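Side-chain contacts in 16 kDa salivary peptide (Culex quinquefasciatus, PDB 7KCG), which is of unknown function but adopts a beta-trefoil fold with putative sugar-binding properties, as a member of a cysteine- and tryptophan-rich mosquito salivary family: residues Asn54-Asn59 against Gly63-Glu68; Lys15-Gly20 against Pro102-Ile107; Ile27-His30 against Arg34-Val37. One frame throughout, in Å; residues are numbered along the deposited sequence.

Interaction 1: residues Asn54-Asn59 against Gly63-Glu68; sequences NFRIRN and GEELFE
R56 and E65 meet because both first torsions set CG opposite the carbonyl carbon (chi1 -64° and -74°), while R58 turns its CG opposite the backbone N and then bends at chi3, bringing its guanidinium back over the same glutamate. The two strands form a beta hairpin of the ricin-type beta-trefoil, 54-59 returning as 64-68, and R58 and E65 are its antiparallel non-hydrogen-bonded pair. The R56-E65 salt bridge is short, NH1 lying 2.6 Å from OE2. It lies near the guanidinium plane and uses the syn lone pair of the oxygen, with the two flat groups nearly coplanar. The second arginine approaches differently. One face of the R58 guanidinium rests on the aliphatic part of the glutamate, NH2 standing 3.4 Å from E65 CG. The long R58 NH2-E65 OE2 pair is electrostatic, the oxygen standing so far from the guanidinium plane that no N-H points at it. The hydrogen bond of R58 is made instead at the edge, NH1 donating in plane to G63 O at 2.7 Å. Thus the same arginine binds the turn and lies over E65 CG, and the two nearby arginines would probably favour the ionised form of E65. R56 has a further partner in I87 O, which its NH2 reaches. Below this charged face the chains are joined by L66 N to I57 O and N59 N to E64 O, each 2.8 Å long, while I57 and L66 pack through their CB atoms. A water bridges the strands, donating to L66 O and accepting from I57 N at 2.8 Å.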
ATOM      1  N   ASN A  54       3.535  -4.439  13.197  1.00 43.78           N
ATOM      2  CA  ASN A  54       3.419  -3.752  11.914  1.00 41.71           C
ATOM      3  C   ASN A  54       3.651  -4.739  10.772  1.00 39.49           C
ATOM      4  O   ASN A  54       3.786  -5.950  10.978  1.00 41.72           O
ATOM      5  CB  ASN A  54       4.414  -2.597  11.845  1.00 41.59           C
ATOM      6  CG  ASN A  54       4.234  -1.605  12.972  1.00 44.39           C
ATOM      7  OD1 ASN A  54       3.115  -1.219  13.296  1.00 49.99           O
ATOM      8  ND2 ASN A  54       5.338  -1.185  13.573  1.00 50.90           N
ATOM      9  N   PHE A  55       3.686  -4.205   9.550  1.00 35.07           N
ATOM     10  CA  PHE A  55       3.838  -5.005   8.347  1.00 35.90           C
ATOM     11  C   PHE A  55       4.713  -4.268   7.347  1.00 30.10           C
ATOM     12  O   PHE A  55       4.664  -3.039   7.247  1.00 33.05           O
ATOM     13  CB  PHE A  55       2.492  -5.310   7.669  1.00 31.75           C
ATOM     14  CG  PHE A  55       1.556  -6.110   8.515  1.00 36.83           C
ATOM     15  CD1 PHE A  55       1.654  -7.486   8.556  1.00 38.87           C
ATOM     16  CD2 PHE A  55       0.567  -5.483   9.262  1.00 37.09           C
ATOM     17  CE1 PHE A  55       0.792  -8.238   9.356  1.00 44.63           C
ATOM     18  CE2 PHE A  55      -0.299  -6.229  10.075  1.00 42.28           C
ATOM     19  CZ  PHE A  55      -0.186  -7.606  10.110  1.00 38.23           C
ATOM     20  N   ARG A  56       5.506  -5.030   6.605  1.00 30.56           N
ATOM     21  CA  ARG A  56       6.138  -4.535   5.389  1.00 30.87           C
ATOM     22  C   ARG A  56       5.381  -5.052   4.170  1.00 32.16           C
ATOM     23  O   ARG A  56       4.846  -6.163   4.177  1.00 35.80           O
ATOM     24  CB  ARG A  56       7.599  -4.965   5.322  1.00 35.68           C
ATOM     25  CG  ARG A  56       8.439  -4.359   6.433  1.00 37.30           C
ATOM     26  CD  ARG A  56       9.919  -4.539   6.154  1.00 42.04           C
ATOM     27  NE  ARG A  56      10.719  -3.850   7.157  1.00 47.55           N
ATOM     28  CZ  ARG A  56      11.432  -2.752   6.937  1.00 43.66           C
ATOM     29  NH1 ARG A  56      11.479  -2.203   5.722  1.00 37.94           N
ATOM     30  NH2 ARG A  56      12.126  -2.222   7.942  1.00 48.94           N
ATOM     31  N   ILE A  57       5.350  -4.232   3.118  1.00 35.87           N
ATOM     32  CA  ILE A  57       4.627  -4.529   1.888  1.00 35.44           C
ATOM     33  C   ILE A  57       5.611  -4.404   0.733  1.00 32.68           C
ATOM     34  O   ILE A  57       6.182  -3.329   0.520  1.00 33.83           O
ATOM     35  CB  ILE A  57       3.433  -3.579   1.685  1.00 33.09           C
ATOM     36  CG1 ILE A  57       2.467  -3.644   2.881  1.00 32.56           C
ATOM     37  CG2 ILE A  57       2.670  -3.905   0.393  1.00 33.93           C
ATOM     38  CD1 ILE A  57       1.394  -2.532   2.831  1.00 28.35           C
ATOM     39  N   ARG A  58       5.778  -5.480  -0.020  1.00 36.99           N
ATOM     40  CA  ARG A  58       6.739  -5.554  -1.148  1.00 40.09           C
ATOM     41  C   ARG A  58       6.059  -5.971  -2.450  1.00 42.26           C
ATOM     42  O   ARG A  58       5.309  -6.906  -2.441  1.00 42.31           O
ATOM     43  CB  ARG A  58       7.844  -6.554  -0.826  1.00 40.32           C
ATOM     44  CG  ARG A  58       9.059  -6.427  -1.717  1.00 43.14           C
ATOM     45  CD  ARG A  58      10.147  -7.358  -1.282  1.00 42.68           C
ATOM     46  NE  ARG A  58      10.728  -7.059   0.002  1.00 44.35           N
ATOM     47  CZ  ARG A  58      11.823  -6.366   0.175  1.00 45.20           C
ATOM     48  NH1 ARG A  58      12.448  -5.856  -0.857  1.00 43.83           N
ATOM     49  NH2 ARG A  58      12.291  -6.169   1.380  1.00 47.97           N
ATOM     50  N   ASN A  59       6.369  -5.263  -3.527  1.00 45.70           N
ATOM     51  CA  ASN A  59       5.839  -5.551  -4.877  1.00 48.34           C
ATOM     52  C   ASN A  59       6.554  -6.777  -5.404  1.00 55.56           C
ATOM     53  O   ASN A  59       7.723  -6.699  -5.581  1.00 57.86           O
ATOM     54  CB  ASN A  59       6.081  -4.388  -5.817  1.00 48.58           C
ATOM     55  CG  ASN A  59       5.586  -4.667  -7.209  1.00 55.31           C
ATOM     56  OD1 ASN A  59       6.296  -5.249  -8.008  1.00 56.56           O
ATOM     57  ND2 ASN A  59       4.376  -4.248  -7.499  1.00 51.77           N
ATOM     58  N   GLY A  63      10.142  -6.795  -6.584  1.00 58.89           N
ATOM     59  CA  GLY A  63      10.771  -7.065  -5.304  1.00 56.23           C
ATOM     60  C   GLY A  63      11.035  -5.842  -4.462  1.00 50.66           C
ATOM     61  O   GLY A  63      11.851  -5.903  -3.534  1.00 48.03           O
ATOM     62  N   GLU A  64      10.368  -4.730  -4.763  1.00 42.97           N
ATOM     63  CA  GLU A  64      10.645  -3.438  -4.158  1.00 41.16           C
ATOM     64  C   GLU A  64       9.652  -3.127  -3.043  1.00 45.27           C
ATOM     65  O   GLU A  64       8.467  -3.457  -3.145  1.00 43.78           O
ATOM     66  CB  GLU A  64      10.597  -2.349  -5.230  1.00 49.31           C
ATOM     67  CG  GLU A  64      11.665  -2.537  -6.306  1.00 50.10           C
ATOM     68  CD  GLU A  64      11.337  -1.805  -7.604  1.00 59.81           C
ATOM     69  OE1 GLU A  64      10.294  -1.121  -7.676  1.00 57.31           O
ATOM     70  OE2 GLU A  64      12.137  -1.909  -8.563  1.00 65.44           O
ATOM     71  N   GLU A  65      10.148  -2.501  -1.973  1.00 45.82           N
ATOM     72  CA  GLU A  65       9.325  -2.182  -0.810  1.00 43.13           C
ATOM     73  C   GLU A  65       8.474  -0.948  -1.055  1.00 38.28           C
ATOM     74  O   GLU A  65       8.926   0.031  -1.646  1.00 36.45           O
ATOM     75  CB  GLU A  65      10.189  -1.921   0.421  1.00 43.31           C
ATOM     76  CG  GLU A  65      10.811  -3.122   1.063  1.00 44.57           C
ATOM     77  CD  GLU A  65      11.375  -2.785   2.433  1.00 45.72           C
ATOM     78  OE1 GLU A  65      12.348  -1.993   2.512  1.00 45.46           O
ATOM     79  OE2 GLU A  65      10.837  -3.307   3.432  1.00 40.82           O
ATOM     80  N   LEU A  66       7.238  -0.989  -0.563  1.00 34.64           N
ATOM     81  CA  LEU A  66       6.353   0.161  -0.604  1.00 31.55           C
ATOM     82  C   LEU A  66       6.663   1.091   0.562  1.00 31.61           C
ATOM     83  O   LEU A  66       6.754   0.644   1.706  1.00 33.58           O
ATOM     84  CB  LEU A  66       4.896  -0.319  -0.525  1.00 32.96           C
ATOM     85  CG  LEU A  66       3.849   0.769  -0.679  1.00 34.89           C
ATOM     86  CD1 LEU A  66       3.785   1.179  -2.132  1.00 40.36           C
ATOM     87  CD2 LEU A  66       2.487   0.272  -0.187  1.00 36.25           C
ATOM     88  N   PHE A  67       6.831   2.389   0.292  1.00 32.59           N
ATOM     89  CA  PHE A  67       7.118   3.298   1.399  1.00 28.31           C
ATOM     90  C   PHE A  67       6.569   4.681   1.096  1.00 32.47           C
ATOM     91  O   PHE A  67       6.253   5.011  -0.046  1.00 34.85           O
ATOM     92  CB  PHE A  67       8.624   3.360   1.730  1.00 33.89           C
ATOM     93  CG  PHE A  67       9.447   4.156   0.747  1.00 32.80           C
ATOM     94  CD1 PHE A  67       9.796   3.618  -0.472  1.00 36.93           C
ATOM     95  CD2 PHE A  67       9.906   5.420   1.078  1.00 37.15           C
ATOM     96  CE1 PHE A  67      10.577   4.343  -1.369  1.00 43.68           C
ATOM     97  CE2 PHE A  67      10.688   6.161   0.176  1.00 41.15           C
ATOM     98  CZ  PHE A  67      11.016   5.617  -1.036  1.00 40.14           C
ATOM     99  N   GLU A  68       6.411   5.476   2.150  1.00 37.29           N
ATOM    100  CA  GLU A  68       5.966   6.856   2.024  1.00 40.10           C
ATOM    101  C   GLU A  68       7.159   7.781   2.202  1.00 42.76           C
ATOM    102  O   GLU A  68       7.977   7.582   3.103  1.00 39.35           O
ATOM    103  CB  GLU A  68       4.887   7.203   3.052  1.00 41.89           C
ATOM    104  CG  GLU A  68       4.401   8.650   2.926  1.00 42.87           C
ATOM    105  CD  GLU A  68       3.326   9.030   3.933  1.00 48.25           C
ATOM    106  OE1 GLU A  68       2.847   8.150   4.683  1.00 39.05           O
ATOM    107  OE2 GLU A  68       2.953  10.224   3.974  1.00 48.98           O
TER
HETATM  108  O   HOH W   1       6.789  -1.823   3.134  0.91 33.40           O

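Interaction 2: residues Lys15-Gly20 against Pro102-Ile107; sequences KNRHEG and PGYFHI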
ATOM      1  N   LYS A  15      -6.665  -4.328  -3.233  1.00 42.85           N
ATOM      2  CA  LYS A  15      -7.641  -3.680  -4.099  1.00 44.14           C
ATOM      3  C   LYS A  15      -8.320  -2.548  -3.344  1.00 41.55           C
ATOM      4  O   LYS A  15      -8.777  -2.743  -2.218  1.00 39.81           O
ATOM      5  CB  LYS A  15      -8.674  -4.694  -4.590  1.00 50.57           C
ATOM      6  CG  LYS A  15      -9.779  -4.105  -5.440  1.00 53.11           C
ATOM      7  CD  LYS A  15     -10.767  -5.180  -5.874  1.00 61.51           C
ATOM      8  N   ASN A  16      -8.396  -1.373  -3.959  1.00 40.25           N
ATOM      9  CA  ASN A  16      -9.010  -0.224  -3.300  1.00 41.91           C
ATOM     10  C   ASN A  16     -10.517  -0.324  -3.414  1.00 45.83           C
ATOM     11  O   ASN A  16     -11.045  -0.733  -4.454  1.00 48.64           O
ATOM     12  CB  ASN A  16      -8.540   1.106  -3.904  1.00 40.97           C
ATOM     13  CG  ASN A  16      -9.134   2.323  -3.181  1.00 40.28           C
ATOM     14  OD1 ASN A  16     -10.186   2.846  -3.564  1.00 46.13           O
ATOM     15  ND2 ASN A  16      -8.467   2.765  -2.122  1.00 39.23           N
ATOM     16  N   ARG A  17     -11.213   0.045  -2.336  1.00 47.59           N
ATOM     17  CA  ARG A  17     -12.655  -0.176  -2.307  1.00 49.72           C
ATOM     18  C   ARG A  17     -13.391   0.816  -3.189  1.00 54.54           C
ATOM     19  O   ARG A  17     -14.320   0.430  -3.908  1.00 56.27           O
ATOM     20  CB  ARG A  17     -13.197  -0.075  -0.890  1.00 49.45           C
ATOM     21  CG  ARG A  17     -14.690  -0.328  -0.834  1.00 53.82           C
ATOM     22  CD  ARG A  17     -15.249  -0.024   0.531  1.00 57.48           C
ATOM     23  NE  ARG A  17     -16.702   0.098   0.490  1.00 63.53           N
ATOM     24  CZ  ARG A  17     -17.414   0.708   1.430  1.00 63.91           C
ATOM     25  NH1 ARG A  17     -16.793   1.246   2.479  1.00 55.37           N
ATOM     26  NH2 ARG A  17     -18.740   0.778   1.324  1.00 67.91           N
ATOM     27  N   HIS A  18     -13.011   2.094  -3.132  1.00 51.71           N
ATOM     28  CA  HIS A  18     -13.683   3.100  -3.948  1.00 61.05           C
ATOM     29  C   HIS A  18     -13.377   2.900  -5.422  1.00 62.75           C
ATOM     30  O   HIS A  18     -14.286   2.787  -6.250  1.00 63.67           O
ATOM     31  CB  HIS A  18     -13.279   4.509  -3.522  1.00 54.39           C
ATOM     32  CG  HIS A  18     -13.784   5.572  -4.449  1.00 66.12           C
ATOM     33  ND1 HIS A  18     -15.100   5.985  -4.458  1.00 66.65           N
ATOM     34  CD2 HIS A  18     -13.157   6.286  -5.414  1.00 66.48           C
ATOM     35  CE1 HIS A  18     -15.258   6.921  -5.376  1.00 75.07           C
ATOM     36  NE2 HIS A  18     -14.096   7.120  -5.974  1.00 76.20           N
ATOM     37  N   GLU A  19     -12.093   2.858  -5.768  1.00 55.10           N
ATOM     38  CA  GLU A  19     -11.708   2.837  -7.176  1.00 57.88           C
ATOM     39  C   GLU A  19     -12.002   1.491  -7.827  1.00 60.44           C
ATOM     40  O   GLU A  19     -12.295   1.433  -9.024  1.00 62.98           O
ATOM     41  CB  GLU A  19     -10.228   3.198  -7.299  1.00 51.95           C
ATOM     42  CG  GLU A  19      -9.564   2.806  -8.606  1.00 58.33           C
ATOM     43  CD  GLU A  19      -9.989   3.682  -9.766  1.00 64.85           C
ATOM     44  OE1 GLU A  19     -10.872   4.534  -9.574  1.00 67.23           O
ATOM     45  OE2 GLU A  19      -9.446   3.511 -10.876  1.00 64.50           O
ATOM     46  N   GLY A  20     -11.940   0.408  -7.061  1.00 54.62           N
ATOM     47  CA  GLY A  20     -12.235  -0.906  -7.590  1.00 56.73           C
ATOM     48  C   GLY A  20     -11.150  -1.538  -8.429  1.00 57.35           C
ATOM     49  O   GLY A  20     -11.437  -2.483  -9.172  1.00 61.39           O
ATOM     50  N   PRO A 102     -16.428  -4.917   6.329  1.00 52.65           N
ATOM     51  CA  PRO A 102     -15.818  -6.246   6.472  1.00 51.73           C
ATOM     52  C   PRO A 102     -14.894  -6.603   5.320  1.00 49.54           C
ATOM     53  O   PRO A 102     -15.226  -6.410   4.147  1.00 55.32           O
ATOM     54  CB  PRO A 102     -17.034  -7.180   6.514  1.00 60.23           C
ATOM     55  CG  PRO A 102     -18.135  -6.319   7.009  1.00 58.26           C
ATOM     56  CD  PRO A 102     -17.895  -4.961   6.444  1.00 56.56           C
ATOM     57  N   GLY A 103     -13.740  -7.167   5.667  1.00 55.52           N
ATOM     58  CA  GLY A 103     -12.724  -7.523   4.697  1.00 58.18           C
ATOM     59  C   GLY A 103     -11.852  -6.381   4.213  1.00 51.22           C
ATOM     60  O   GLY A 103     -10.855  -6.638   3.517  1.00 54.11           O
ATOM     61  N   TYR A 104     -12.182  -5.130   4.536  1.00 46.39           N
ATOM     62  CA  TYR A 104     -11.370  -3.995   4.116  1.00 42.08           C
ATOM     63  C   TYR A 104     -10.508  -3.498   5.268  1.00 38.69           C
ATOM     64  O   TYR A 104     -10.929  -3.494   6.429  1.00 34.78           O
ATOM     65  CB  TYR A 104     -12.229  -2.847   3.591  1.00 38.03           C
ATOM     66  CG  TYR A 104     -12.958  -3.173   2.315  1.00 47.80           C
ATOM     67  CD1 TYR A 104     -12.355  -2.971   1.085  1.00 43.20           C
ATOM     68  CD2 TYR A 104     -14.255  -3.697   2.340  1.00 53.35           C
ATOM     69  CE1 TYR A 104     -13.009  -3.272  -0.096  1.00 47.69           C
ATOM     70  CE2 TYR A 104     -14.930  -3.995   1.156  1.00 54.39           C
ATOM     71  CZ  TYR A 104     -14.295  -3.773  -0.059  1.00 59.03           C
ATOM     72  OH  TYR A 104     -14.930  -4.060  -1.241  1.00 60.95           O
ATOM     73  N   PHE A 105      -9.297  -3.066   4.937  1.00 35.28           N
ATOM     74  CA  PHE A 105      -8.343  -2.601   5.923  1.00 31.13           C
ATOM     75  C   PHE A 105      -7.902  -1.181   5.591  1.00 31.88           C
ATOM     76  O   PHE A 105      -7.937  -0.757   4.441  1.00 33.23           O
ATOM     77  CB  PHE A 105      -7.098  -3.513   5.976  1.00 30.55           C
ATOM     78  CG  PHE A 105      -7.407  -4.938   6.341  1.00 31.84           C
ATOM     79  CD1 PHE A 105      -7.871  -5.833   5.382  1.00 35.85           C
ATOM     80  CD2 PHE A 105      -7.237  -5.378   7.639  1.00 29.71           C
ATOM     81  CE1 PHE A 105      -8.170  -7.154   5.728  1.00 33.65           C
ATOM     82  CE2 PHE A 105      -7.530  -6.705   7.995  1.00 29.93           C
ATOM     83  CZ  PHE A 105      -7.993  -7.587   7.037  1.00 34.20           C
ATOM     84  N   HIS A 106      -7.524  -0.452   6.636  1.00 34.20           N
ATOM     85  CA  HIS A 106      -6.734   0.759   6.531  1.00 37.83           C
ATOM     86  C   HIS A 106      -5.259   0.368   6.569  1.00 32.35           C
ATOM     87  O   HIS A 106      -4.858  -0.496   7.352  1.00 29.00           O
ATOM     88  CB  HIS A 106      -7.081   1.703   7.686  1.00 37.78           C
ATOM     89  CG  HIS A 106      -8.489   2.222   7.645  1.00 43.77           C
ATOM     90  ND1 HIS A 106      -9.341   2.161   8.728  1.00 49.46           N
ATOM     91  CD2 HIS A 106      -9.192   2.815   6.648  1.00 46.13           C
ATOM     92  CE1 HIS A 106     -10.503   2.702   8.403  1.00 46.24           C
ATOM     93  NE2 HIS A 106     -10.439   3.105   7.147  1.00 46.24           N
ATOM     94  N   ILE A 107      -4.453   0.989   5.711  1.00 32.40           N
ATOM     95  CA  ILE A 107      -3.013   0.735   5.653  1.00 30.62           C
ATOM     96  C   ILE A 107      -2.339   2.048   6.020  1.00 34.79           C
ATOM     97  O   ILE A 107      -2.362   2.993   5.227  1.00 32.54           O
ATOM     98  CB  ILE A 107      -2.575   0.257   4.261  1.00 33.41           C
ATOM     99  CG1 ILE A 107      -3.363  -0.982   3.854  1.00 26.22           C
ATOM    100  CG2 ILE A 107      -1.076  -0.026   4.239  1.00 30.33           C
ATOM    101  CD1 ILE A 107      -3.412  -1.302   2.353  1.00 27.39           C
TER
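R17 lays the aliphatic part of its side chain across one face of the Y104 ring, the two side chains crossing at about a right angle. CB meets the rim, 3.3 Å from CE1, while CG and CD lie over the face, CG making a CH-pi contact 3.9 Å from the ring centroid. That path follows from an extended chain: chi1 of R17 is -179°, placing CG opposite the backbone N, and the next torsions keep the chain straight to NE. The chain climbs off the face as it goes, leaving CZ above the ring but 5.7 Å from its centroid, at most a weak cation-pi attraction. Its charge is answered elsewhere, NH1 forming a salt bridge with E137.

In the next shell, the backbone that presents R17 is shaped by N16 at the end of strand 12-16. OD1 of N16 accepts from E19 N at 2.9 Å, in the carbonyl plane on a lone pair, an Asx motif that curls the chain as it leaves the strand. G20 N closes the turn on N16 O at 3.0 Å, and N16 ND2 is held in turn by K135 O. Y104, for its part, touches R139 of strand 138-142. The contact thus joins the turn after strand 12-16 to the chain at strand 104-109, far apart in sequence. With no hydrogen bond between R17 and Y104, its chemistry is that of methylenes on an aromatic face, consistent with mainly dispersive attraction, the salt bridge to E137 probably steadying the arginine's far end.

Interaction 3: residues Ile27-His30 against Arg34-Val37; sequences ISTH and RRHV. With FMT (formic acid), chain C.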
ATOM      1  N   ILE A  27       4.907   1.676 -14.588  1.00 78.16           N
ATOM      2  CA  ILE A  27       5.960   1.705 -15.596  1.00 79.54           C
ATOM      3  C   ILE A  27       6.854   2.924 -15.423  1.00 83.95           C
ATOM      4  O   ILE A  27       7.955   2.968 -15.987  1.00 87.13           O
ATOM      5  CB  ILE A  27       5.359   1.693 -17.015  1.00 86.67           C
ATOM      6  CG1 ILE A  27       4.355   0.550 -17.173  1.00 88.44           C
ATOM      7  N   SER A  28       6.407   3.920 -14.663  1.00 83.32           N
ATOM      8  CA  SER A  28       7.113   5.184 -14.526  1.00 81.51           C
ATOM      9  C   SER A  28       7.922   5.224 -13.236  1.00 80.51           C
ATOM     10  O   SER A  28       7.547   4.627 -12.221  1.00 70.01           O
ATOM     11  CB  SER A  28       6.124   6.352 -14.561  1.00 82.53           C
ATOM     12  OG  SER A  28       6.755   7.567 -14.198  1.00 86.83           O
ATOM     13  N   THR A  29       9.071   5.895 -13.332  1.00 76.41           N
ATOM     14  CA  THR A  29       9.982   6.013 -12.176  1.00 70.10           C
ATOM     15  C   THR A  29      10.084   7.494 -11.837  1.00 69.86           C
ATOM     16  O   THR A  29       9.933   8.283 -12.749  1.00 79.27           O
ATOM     17  CB  THR A  29      11.302   5.302 -12.512  1.00 72.88           C
ATOM     18  OG1 THR A  29      11.825   5.898 -13.698  1.00 80.73           O
ATOM     19  CG2 THR A  29      11.148   3.816 -12.729  1.00 73.21           C
ATOM     20  N   HIS A  30      10.253   7.850 -10.570  1.00 80.46           N
ATOM     21  CA  HIS A  30      10.480   9.260 -10.157  1.00 83.51           C
ATOM     22  C   HIS A  30      11.989   9.504 -10.238  1.00 88.60           C
ATOM     23  O   HIS A  30      12.374  10.660 -10.442  1.00 95.83           O
ATOM     24  CB  HIS A  30       9.971   9.417  -8.728  1.00 76.14           C
ATOM     25  CG  HIS A  30      10.130  10.740  -8.070  1.00 76.08           C
ATOM     26  ND1 HIS A  30       9.198  11.740  -8.202  1.00 83.05           N
ATOM     27  CD2 HIS A  30      11.050  11.191  -7.195  1.00 77.66           C
ATOM     28  CE1 HIS A  30       9.563  12.774  -7.476  1.00 80.61           C
ATOM     29  NE2 HIS A  30      10.694  12.460  -6.851  1.00 80.59           N
ATOM     30  N   ARG A  34      13.571   5.475  -6.971  1.00 67.53           N
ATOM     31  CA  ARG A  34      12.142   5.514  -6.573  1.00 65.49           C
ATOM     32  C   ARG A  34      11.224   5.211  -7.765  1.00 68.02           C
ATOM     33  O   ARG A  34      11.291   5.955  -8.730  1.00 70.36           O
ATOM     34  CB  ARG A  34      11.858   6.882  -5.951  1.00 61.43           C
ATOM     35  CG  ARG A  34      12.429   7.077  -4.558  1.00 62.56           C
ATOM     36  CD  ARG A  34      12.654   8.541  -4.253  1.00 63.25           C
ATOM     37  NE  ARG A  34      13.419   8.694  -3.030  1.00 68.56           N
ATOM     38  CZ  ARG A  34      14.739   8.805  -2.985  1.00 73.95           C
ATOM     39  NH1 ARG A  34      15.444   8.787  -4.102  1.00 70.79           N
ATOM     40  NH2 ARG A  34      15.353   8.935  -1.824  1.00 67.50           N
ATOM     41  N   ARG A  35      10.421   4.148  -7.702  1.00 60.77           N
ATOM     42  CA  ARG A  35       9.434   3.812  -8.761  1.00 59.38           C
ATOM     43  C   ARG A  35       8.036   4.163  -8.264  1.00 60.70           C
ATOM     44  O   ARG A  35       7.788   4.061  -7.071  1.00 49.43           O
ATOM     45  CB  ARG A  35       9.494   2.337  -9.157  1.00 64.44           C
ATOM     46  CG  ARG A  35       8.434   1.873 -10.144  1.00 66.35           C
ATOM     47  CD  ARG A  35       8.446   0.384 -10.419  1.00 66.70           C
ATOM     48  NE  ARG A  35       9.783  -0.168 -10.372  1.00 74.91           N
ATOM     49  CZ  ARG A  35      10.632  -0.164 -11.389  1.00 82.11           C
ATOM     50  NH1 ARG A  35      10.275   0.363 -12.545  1.00 81.48           N
ATOM     51  NH2 ARG A  35      11.834  -0.686 -11.244  1.00 81.10           N
ATOM     52  N   HIS A  36       7.155   4.570  -9.166  1.00 61.51           N
ATOM     53  CA  HIS A  36       5.812   5.035  -8.755  1.00 65.54           C
ATOM     54  C   HIS A  36       4.864   3.864  -8.546  1.00 57.62           C
ATOM     55  O   HIS A  36       5.196   2.758  -8.953  1.00 58.81           O
ATOM     56  CB  HIS A  36       5.282   5.997  -9.811  1.00 67.49           C
ATOM     57  CG  HIS A  36       5.699   7.412  -9.594  1.00 70.01           C
ATOM     58  ND1 HIS A  36       6.389   8.131 -10.544  1.00 73.50           N
ATOM     59  CD2 HIS A  36       5.521   8.241  -8.546  1.00 63.81           C
ATOM     60  CE1 HIS A  36       6.617   9.343 -10.089  1.00 73.50           C
ATOM     61  NE2 HIS A  36       6.098   9.435  -8.866  1.00 69.26           N
ATOM     62  N   VAL A  37       3.727   4.128  -7.923  1.00 60.44           N
ATOM     63  CA  VAL A  37       2.721   3.091  -7.727  1.00 63.60           C
ATOM     64  C   VAL A  37       1.454   3.492  -8.468  1.00 63.65           C
ATOM     65  O   VAL A  37       1.156   4.681  -8.637  1.00 65.01           O
ATOM     66  CB  VAL A  37       2.404   2.836  -6.241  1.00 57.27           C
ATOM     67  CG1 VAL A  37       3.611   2.254  -5.531  1.00 56.08           C
ATOM     68  CG2 VAL A  37       1.961   4.123  -5.576  1.00 56.38           C
TER
HETATM   69  C   FMT C 302      12.410   9.447   0.666  1.00 50.39           C
HETATM   70  O1  FMT C 302      11.982   9.940   1.688  1.00 49.97           O
HETATM   71  O2  FMT C 302      12.213   9.900  -0.527  1.00 54.91           O
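H30 rests its CB against the H36 imidazole, 3.6 Å from CE1, across the beta hairpin that strands 22-29 and 34-40 form in the trefoil. The backbone polar groups are settled first: H36 N donates to S28 O at 3.1 Å, and H30 N to R34 O at 2.8 Å, the latter bond being the more bent, with an N-H...O angle of 145°. Between these bonds T29 and R35 form an antiparallel non-hydrogen-bonded pair, with side chains on the same face. There the methyl CG2 of T29 sits 3.6 Å from R35 NH1, a van der Waals contact oblique to the guanidinium. The charge of R35 is spent elsewhere, its NE making a salt bridge with OE1 of E64.

The two imidazoles meet obliquely, their planes 88° apart. For H30 the first torsion (chi1 178°) places CG opposite the backbone N, and NE2 of the ring is hydrogen-bonded to Q71 OE1. At the edge of the H36 ring stands the S28 hydroxyl, OG 3.7 Å from ND1.

R34 reaches out on the same general side as H30, and two of its nitrogens have acidic partners. NH1 pairs with D31 in the turn, and NE donates at 3.0 Å to O2 of a formic acid, probably from the crystallisation liquor, which is also bonded to S69 OG and Q70 N. R34 can therefore take an anion-like oxygen here, which by itself says nothing of a physiological site. For the hairpin, the chemistry implies a division of labour: backbone bonds hold the strands to each other, while the polar ends of H30, R34 and R35 are taken up by Q71, D31 and E64.

How the interactions relate
Two hairpins and one longer-range contact share a sheet. Interactions 1 and 3, with centres about 14 Å apart, follow one another in the chain and meet directly: the ion pair of E64 OE1 with R35 NE, 2.9 Å long, is the polar join between them, and L66 CD1 packs 3.6 Å from V37 CG1. The formic acid belongs to the interaction 3 side. Interaction 2 closes a loop that encloses both others and lies across the chain's centre from them. It still reaches interaction 1 in the core, I107 CG2 being 3.8 Å from I57 CD1, whereas its nearest atoms stay about 11 Å from interaction 3.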